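Local atomic coordinates of nematode fatty acid retinoid binding protein (Necator americanus, PDB entry 4XCP), a protein that probably binds lipids such as fatty acids and retinol, and holds palmitic acid within its helical fold. Residues A[56-59]-A[60-64]; A[145-148]-A[149-153]. All coordinates share one frame; numbering follows the deposited sequence.

Interaction 1: residues A[56-59]-A[60-64]. With PLM (palmitic acid), chain C.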
ATOM      1  N   PRO A  56       5.596  -7.745 -16.177  1.00 21.71           N
ATOM      2  CA  PRO A  56       5.140  -6.404 -15.764  1.00 21.38           C
ATOM      3  C   PRO A  56       4.123  -5.834 -16.750  1.00 24.63           C
ATOM      4  O   PRO A  56       3.973  -6.347 -17.864  1.00 22.43           O
ATOM      5  CB  PRO A  56       6.454  -5.598 -15.704  1.00 22.68           C
ATOM      6  CG  PRO A  56       7.285  -6.213 -16.751  1.00 26.54           C
ATOM      7  CD  PRO A  56       6.975  -7.687 -16.702  1.00 22.55           C
ATOM      8  N   TYR A  57       3.416  -4.788 -16.312  1.00 23.28           N
ATOM      9  CA  TYR A  57       2.364  -4.121 -17.075  1.00 23.29           C
ATOM     10  C   TYR A  57       2.738  -2.677 -17.331  1.00 26.88           C
ATOM     11  O   TYR A  57       3.639  -2.160 -16.672  1.00 25.75           O
ATOM     12  CB  TYR A  57       1.027  -4.215 -16.297  1.00 22.41           C
ATOM     13  CG  TYR A  57       0.568  -5.643 -16.124  1.00 22.40           C
ATOM     14  CD1 TYR A  57      -0.029  -6.335 -17.173  1.00 24.35           C
ATOM     15  CD2 TYR A  57       0.785  -6.327 -14.929  1.00 22.17           C
ATOM     16  CE1 TYR A  57      -0.408  -7.668 -17.038  1.00 25.02           C
ATOM     17  CE2 TYR A  57       0.382  -7.651 -14.771  1.00 21.76           C
ATOM     18  CZ  TYR A  57      -0.206  -8.319 -15.830  1.00 25.28           C
ATOM     19  OH  TYR A  57      -0.578  -9.629 -15.688  1.00 20.18           O
ATOM     20  N   LYS A  58       2.016  -2.013 -18.247  1.00 24.58           N
ATOM     21  CA  LYS A  58       2.253  -0.601 -18.577  1.00 25.25           C
ATOM     22  C   LYS A  58       1.973   0.285 -17.358  1.00 28.67           C
ATOM     23  O   LYS A  58       2.726   1.210 -17.070  1.00 28.74           O
ATOM     24  CB  LYS A  58       1.362  -0.179 -19.769  1.00 28.67           C
ATOM     25  CG  LYS A  58       1.504   1.293 -20.179  1.00 35.40           C
ATOM     26  CD  LYS A  58       0.442   1.704 -21.191  1.00 39.22           C
ATOM     27  CE  LYS A  58       0.367   3.211 -21.358  1.00 44.82           C
ATOM     28  NZ  LYS A  58       1.522   3.766 -22.117  1.00 52.12           N
ATOM     29  N   ASN A  59       0.905  -0.033 -16.618  1.00 24.68           N
ATOM     30  CA  ASN A  59       0.464   0.749 -15.465  1.00 23.36           C
ATOM     31  C   ASN A  59      -0.465  -0.118 -14.612  1.00 26.95           C
ATOM     32  O   ASN A  59      -0.744  -1.266 -14.974  1.00 25.32           O
ATOM     33  CB  ASN A  59      -0.243   2.056 -15.958  1.00 21.94           C
ATOM     34  CG  ASN A  59      -1.301   1.873 -17.043  1.00 32.68           C
ATOM     35  OD1 ASN A  59      -2.055   0.907 -17.074  1.00 26.15           O
ATOM     36  ND2 ASN A  59      -1.425   2.833 -17.943  1.00 31.10           N
ATOM     37  N   THR A  60      -0.924   0.425 -13.479  1.00 24.35           N
ATOM     38  CA  THR A  60      -1.827  -0.240 -12.533  1.00 24.09           C
ATOM     39  C   THR A  60      -3.146  -0.631 -13.192  1.00 27.46           C
ATOM     40  O   THR A  60      -3.597  -1.761 -13.006  1.00 27.97           O
ATOM     41  CB  THR A  60      -2.002   0.609 -11.267  1.00 30.50           C
ATOM     42  OG1 THR A  60      -0.701   0.967 -10.814  1.00 33.75           O
ATOM     43  CG2 THR A  60      -2.719  -0.142 -10.148  1.00 32.44           C
ATOM     44  N   GLU A  61      -3.725   0.280 -13.988  0.50 24.05           N
ATOM     45  CA  GLU A  61      -4.986   0.084 -14.704  0.50 24.17           C
ATOM     46  C   GLU A  61      -4.958  -1.176 -15.606  0.50 26.75           C
ATOM     47  O   GLU A  61      -5.944  -1.919 -15.645  0.50 25.77           O
ATOM     48  CB  GLU A  61      -5.352   1.353 -15.499  0.50 26.44           C
ATOM     49  CG  GLU A  61      -5.714   2.563 -14.635  0.50 36.56           C
ATOM     50  CD  GLU A  61      -4.608   3.317 -13.906  0.50 47.38           C
ATOM     51  OE1 GLU A  61      -3.424   3.216 -14.311  0.50 19.76           O
ATOM     52  OE2 GLU A  61      -4.938   4.033 -12.931  0.50 36.84           O
ATOM     53  N   GLU A  62      -3.810  -1.435 -16.281  1.00 22.40           N
ATOM     54  CA  GLU A  62      -3.609  -2.601 -17.168  1.00 21.80           C
ATOM     55  C   GLU A  62      -3.515  -3.905 -16.343  1.00 24.70           C
ATOM     56  O   GLU A  62      -4.051  -4.945 -16.749  1.00 23.51           O
ATOM     57  CB  GLU A  62      -2.366  -2.403 -18.035  1.00 23.05           C
ATOM     58  CG  GLU A  62      -2.283  -3.351 -19.209  1.00 34.65           C
ATOM     59  CD  GLU A  62      -1.089  -3.054 -20.090  1.00 55.45           C
ATOM     60  OE1 GLU A  62      -0.023  -3.660 -19.852  1.00 35.68           O
ATOM     61  OE2 GLU A  62      -1.196  -2.166 -20.967  1.00 54.72           O
ATOM     62  N   SER A  63      -2.859  -3.820 -15.168  1.00 20.99           N
ATOM     63  CA  SER A  63      -2.737  -4.919 -14.212  1.00 19.89           C
ATOM     64  C   SER A  63      -4.151  -5.306 -13.685  1.00 20.82           C
ATOM     65  O   SER A  63      -4.476  -6.488 -13.611  1.00 20.12           O
ATOM     66  CB  SER A  63      -1.830  -4.500 -13.058  1.00 22.92           C
ATOM     67  OG  SER A  63      -1.615  -5.616 -12.211  1.00 39.58           O
ATOM     68  N   ILE A  64      -4.995  -4.302 -13.367  1.00 17.37           N
ATOM     69  CA  ILE A  64      -6.385  -4.496 -12.893  1.00 16.86           C
ATOM     70  C   ILE A  64      -7.263  -5.107 -14.017  1.00 20.98           C
ATOM     71  O   ILE A  64      -8.053  -6.022 -13.762  1.00 20.70           O
ATOM     72  CB  ILE A  64      -6.963  -3.167 -12.318  1.00 19.78           C
ATOM     73  CG1 ILE A  64      -6.139  -2.707 -11.089  1.00 19.84           C
ATOM     74  CG2 ILE A  64      -8.479  -3.288 -11.968  1.00 19.44           C
ATOM     75  CD1 ILE A  64      -6.510  -1.298 -10.564  1.00 23.58           C
TER
HETATM   76  C1  PLM C 202       0.167   3.721 -12.313  1.00 94.38           C
HETATM   77  O1  PLM C 202      -0.744   3.296 -12.987  1.00 94.90           O
HETATM   78  O2  PLM C 202       1.409   3.353 -12.477  1.00 93.36           O
HETATM   79  C2  PLM C 202      -0.027   4.721 -11.210  1.00 94.97           C
HETATM   80  C3  PLM C 202      -1.457   4.817 -10.687  1.00 95.27           C
HETATM   81  C4  PLM C 202      -1.570   5.635  -9.415  1.00 96.18           C
HETATM   82  C5  PLM C 202      -1.259   4.861  -8.141  1.00 97.01           C
HETATM   83  C6  PLM C 202      -2.375   3.934  -7.680  1.00 97.09           C
HETATM   84  C7  PLM C 202      -2.274   3.538  -6.215  1.00 96.01           C
HETATM   85  C8  PLM C 202      -3.290   2.502  -5.760  1.00 94.33           C
HETATM   86  C9  PLM C 202      -2.694   1.325  -5.011  1.00 93.28           C
HETATM   87  CA  PLM C 202      -3.700   0.238  -4.668  1.00 92.31           C
HETATM   88  CB  PLM C 202      -4.181  -0.589  -5.860  1.00 90.99           C
HETATM   89  CC  PLM C 202      -3.131  -1.502  -6.475  1.00 89.01           C
HETATM   90  CD  PLM C 202      -3.727  -2.551  -7.391  1.00 86.60           C
HETATM   91  CE  PLM C 202      -2.720  -3.502  -8.039  1.00 84.38           C
HETATM   92  CF  PLM C 202      -3.083  -4.989  -7.937  1.00 83.06           C
HETATM   93  CG  PLM C 202      -3.180  -5.696  -9.268  1.00 81.30           C
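Residues 56-59 end the loop that runs into the first turn of helix 60-70, and Asn59 stands at the N-cap. Its carbonyl oxygen takes weak bonds from Glu62 N and Ser63 N, while Thr60 O receives Ile64 N 2.9 Å away in the first full turn of the helix. The capping bond itself runs from Glu62 N to Asn59 OD1, 3.0 Å long, with the donor almost in line with the side-chain C=O (163°). Asn59 reaches it because its CG sits between the backbone N and the carbonyl carbon (chi1 49°), turning the amide back over the helix start.

A second link closes the other way: Glu62 OE1 accepts from Lys58 N at 3.1 Å. The bond is nearly straight, 172° at the hydrogen, but the N-H comes from well above the carboxylate plane. The same OE1 lies at the edge of the Tyr57 ring, whose plane is almost perpendicular to the carboxylate. Ser63 CA packs over one face of that ring, a CH-pi contact 4.0 Å from the centroid, and the phenol OH bonds to Val51 O, tying the loop back to helix 42-53.

The helix start also receives the head of a palmitic acid. In one of two modelled conformers, Glu61 OE1 lies 3.0 Å from O1 of the palmitic acid, while OE2 is hydrogen-bonded to His82 NE2 and forms a salt bridge with Lys86, both on helix 72-90. Thr60 N, at the N-terminal end of the helix, where the dipole would probably favour an acid group, donates to O1 of the palmitic acid at 2.9 Å, and farther along the alkyl chain Thr60 CG2 lies 3.8 Å from CD of the palmitic acid.

Interaction 2: residues A[145-148]-A[149-153]; sequences ADFG and KQFPF
Helix 141-150 ends at Phe151, the first residue to leave helical angles and also the N-cap position of helix 152-159, so that two helices are joined by a one-residue break: the last turn closes with Phe151 N to Phe147 O at 2.8 Å, and Gly148 O, next in line to receive an amide, instead faces Pro152 N, which has no hydrogen to give.

Phe147 and Phe151, four residues apart, carry the side-chain contact. With Phe147 CG anti to the backbone N (chi1 175°) and Phe151 CG anti to its carbonyl carbon (chi1 -64°), the rings lie nearly parallel, 22° between planes, but slid so far that they barely overlap. Phe151 CB takes the place over the Phe147 face, 4.0 Å from the centroid and offset toward the rim, as a CH-pi contact. The nearest approach of the two rings is Phe147 CE1 to Phe151 CD2, at 3.5 Å.

On the polar side a water lies 2.8 Å from Asp146 OD1 and 2.9 Å from Gln150 OE1, and bridges one turn of the helix. Asp146 uses its other oxygen, OD2, to accept from Gly93 N just before helix 94-115. Helix 94-115 meets Phe147 through Ala96 and an edge-to-face pairing with Phe99, while Phe151 packs on Lys88 and Ile89 of helix 72-90 and Phe153 reaches Pro31 and Arg34 of helix 31-39.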
ATOM      1  N   ALA A 145      -0.640  18.941   5.909  1.00 21.45           N
ATOM      2  CA  ALA A 145      -2.055  19.280   6.099  1.00 22.87           C
ATOM      3  C   ALA A 145      -2.889  18.842   4.875  1.00 27.20           C
ATOM      4  O   ALA A 145      -3.983  18.305   5.030  1.00 25.33           O
ATOM      5  CB  ALA A 145      -2.221  20.783   6.370  1.00 24.28           C
ATOM      6  N   ASP A 146      -2.333  19.030   3.671  1.00 23.64           N
ATOM      7  CA  ASP A 146      -2.973  18.640   2.422  1.00 22.86           C
ATOM      8  C   ASP A 146      -3.106  17.099   2.355  1.00 26.08           C
ATOM      9  O   ASP A 146      -4.210  16.575   2.117  1.00 24.84           O
ATOM     10  CB  ASP A 146      -2.174  19.219   1.246  1.00 24.04           C
ATOM     11  CG  ASP A 146      -2.831  19.076  -0.107  1.00 30.01           C
ATOM     12  OD1 ASP A 146      -4.074  19.238  -0.188  1.00 31.64           O
ATOM     13  OD2 ASP A 146      -2.099  18.917  -1.095  1.00 28.17           O
ATOM     14  N   PHE A 147      -2.014  16.378   2.688  1.00 22.59           N
ATOM     15  CA  PHE A 147      -2.014  14.915   2.737  1.00 20.69           C
ATOM     16  C   PHE A 147      -3.035  14.387   3.761  1.00 24.80           C
ATOM     17  O   PHE A 147      -3.798  13.475   3.432  1.00 24.02           O
ATOM     18  CB  PHE A 147      -0.595  14.345   3.014  1.00 20.91           C
ATOM     19  CG  PHE A 147      -0.574  12.841   3.198  1.00 20.54           C
ATOM     20  CD1 PHE A 147      -0.552  11.987   2.095  1.00 21.10           C
ATOM     21  CD2 PHE A 147      -0.602  12.275   4.476  1.00 20.63           C
ATOM     22  CE1 PHE A 147      -0.554  10.592   2.266  1.00 20.50           C
ATOM     23  CE2 PHE A 147      -0.582  10.887   4.647  1.00 21.93           C
ATOM     24  CZ  PHE A 147      -0.567  10.052   3.539  1.00 19.12           C
ATOM     25  N   GLY A 148      -3.037  14.970   4.966  1.00 21.74           N
ATOM     26  CA  GLY A 148      -3.921  14.604   6.072  1.00 22.11           C
ATOM     27  C   GLY A 148      -5.407  14.727   5.794  1.00 28.43           C
ATOM     28  O   GLY A 148      -6.209  13.967   6.346  1.00 27.34           O
ATOM     29  N   LYS A 149      -5.790  15.692   4.946  1.00 27.88           N
ATOM     30  CA  LYS A 149      -7.189  15.936   4.552  1.00 28.65           C
ATOM     31  C   LYS A 149      -7.718  14.756   3.725  1.00 30.36           C
ATOM     32  O   LYS A 149      -8.865  14.353   3.895  1.00 30.81           O
ATOM     33  CB  LYS A 149      -7.280  17.257   3.765  1.00 33.02           C
ATOM     34  CG  LYS A 149      -8.691  17.707   3.410  1.00 54.48           C
ATOM     35  CD  LYS A 149      -8.735  19.211   3.201  1.00 69.25           C
ATOM     36  CE  LYS A 149      -9.934  19.648   2.402  1.00 83.43           C
ATOM     37  NZ  LYS A 149      -9.623  19.716   0.949  1.00 95.40           N
ATOM     38  N   GLN A 150      -6.861  14.174   2.865  1.00 25.37           N
ATOM     39  CA  GLN A 150      -7.227  13.042   2.025  1.00 24.11           C
ATOM     40  C   GLN A 150      -6.971  11.715   2.695  1.00 27.67           C
ATOM     41  O   GLN A 150      -7.671  10.740   2.407  1.00 27.19           O
ATOM     42  CB  GLN A 150      -6.503  13.105   0.657  1.00 25.06           C
ATOM     43  CG  GLN A 150      -6.796  14.374  -0.189  1.00 23.53           C
ATOM     44  CD  GLN A 150      -8.251  14.748  -0.315  1.00 37.25           C
ATOM     45  OE1 GLN A 150      -8.633  15.913  -0.165  1.00 36.69           O
ATOM     46  NE2 GLN A 150      -9.094  13.771  -0.549  1.00 26.03           N
ATOM     47  N   PHE A 151      -5.937  11.651   3.553  1.00 23.00           N
ATOM     48  CA  PHE A 151      -5.548  10.408   4.210  1.00 21.99           C
ATOM     49  C   PHE A 151      -5.447  10.584   5.719  1.00 25.48           C
ATOM     50  O   PHE A 151      -4.337  10.566   6.242  1.00 24.41           O
ATOM     51  CB  PHE A 151      -4.224   9.915   3.622  1.00 22.74           C
ATOM     52  CG  PHE A 151      -4.305   9.540   2.166  1.00 23.63           C
ATOM     53  CD1 PHE A 151      -4.789   8.294   1.779  1.00 25.45           C
ATOM     54  CD2 PHE A 151      -3.886  10.426   1.176  1.00 24.91           C
ATOM     55  CE1 PHE A 151      -4.837   7.938   0.431  1.00 26.32           C
ATOM     56  CE2 PHE A 151      -3.943  10.071  -0.172  1.00 26.45           C
ATOM     57  CZ  PHE A 151      -4.399   8.825  -0.534  1.00 24.43           C
ATOM     58  N   PRO A 152      -6.589  10.744   6.436  1.00 24.22           N
ATOM     59  CA  PRO A 152      -6.515  11.005   7.885  1.00 24.36           C
ATOM     60  C   PRO A 152      -6.004   9.847   8.719  1.00 27.26           C
ATOM     61  O   PRO A 152      -5.395  10.096   9.753  1.00 27.85           O
ATOM     62  CB  PRO A 152      -7.949  11.409   8.255  1.00 27.07           C
ATOM     63  CG  PRO A 152      -8.806  10.744   7.223  1.00 30.89           C
ATOM     64  CD  PRO A 152      -7.996  10.775   5.958  1.00 26.14           C
ATOM     65  N   PHE A 153      -6.214   8.591   8.274  1.00 22.18           N
ATOM     66  CA  PHE A 153      -5.708   7.440   9.028  1.00 20.66           C
ATOM     67  C   PHE A 153      -4.189   7.416   8.987  1.00 23.93           C
ATOM     68  O   PHE A 153      -3.552   7.232  10.025  1.00 25.17           O
ATOM     69  CB  PHE A 153      -6.297   6.097   8.515  1.00 21.36           C
ATOM     70  CG  PHE A 153      -5.742   4.914   9.279  1.00 21.88           C
ATOM     71  CD1 PHE A 153      -6.357   4.466  10.445  1.00 25.80           C
ATOM     72  CD2 PHE A 153      -4.567   4.290   8.871  1.00 21.42           C
ATOM     73  CE1 PHE A 153      -5.814   3.406  11.176  1.00 25.31           C
ATOM     74  CE2 PHE A 153      -4.025   3.235   9.605  1.00 23.17           C
ATOM     75  CZ  PHE A 153      -4.647   2.807  10.752  1.00 21.93           C
TER
HETATM   76  O   HOH W   1      -6.429  17.797   0.368  1.00 34.97           O

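Interactions 1 and 2 belong to one chain and do not touch: their centres are 26 Å apart and their nearest atoms about 13 Å. Both are junctions where a helix begins or ends, and both pack on helix 72-90: in interaction 1 Thr60 and Ile64 touch His82; in interaction 2 Phe151 touches Lys88 and Ile89. Their relation to lipid differs. Residues 56-64 bind one palmitic acid directly, and the Thr60 side chain lies about 8 Å from another. In interaction 2 the Phe151 side chain lies about 8 Å from a palmitic acid.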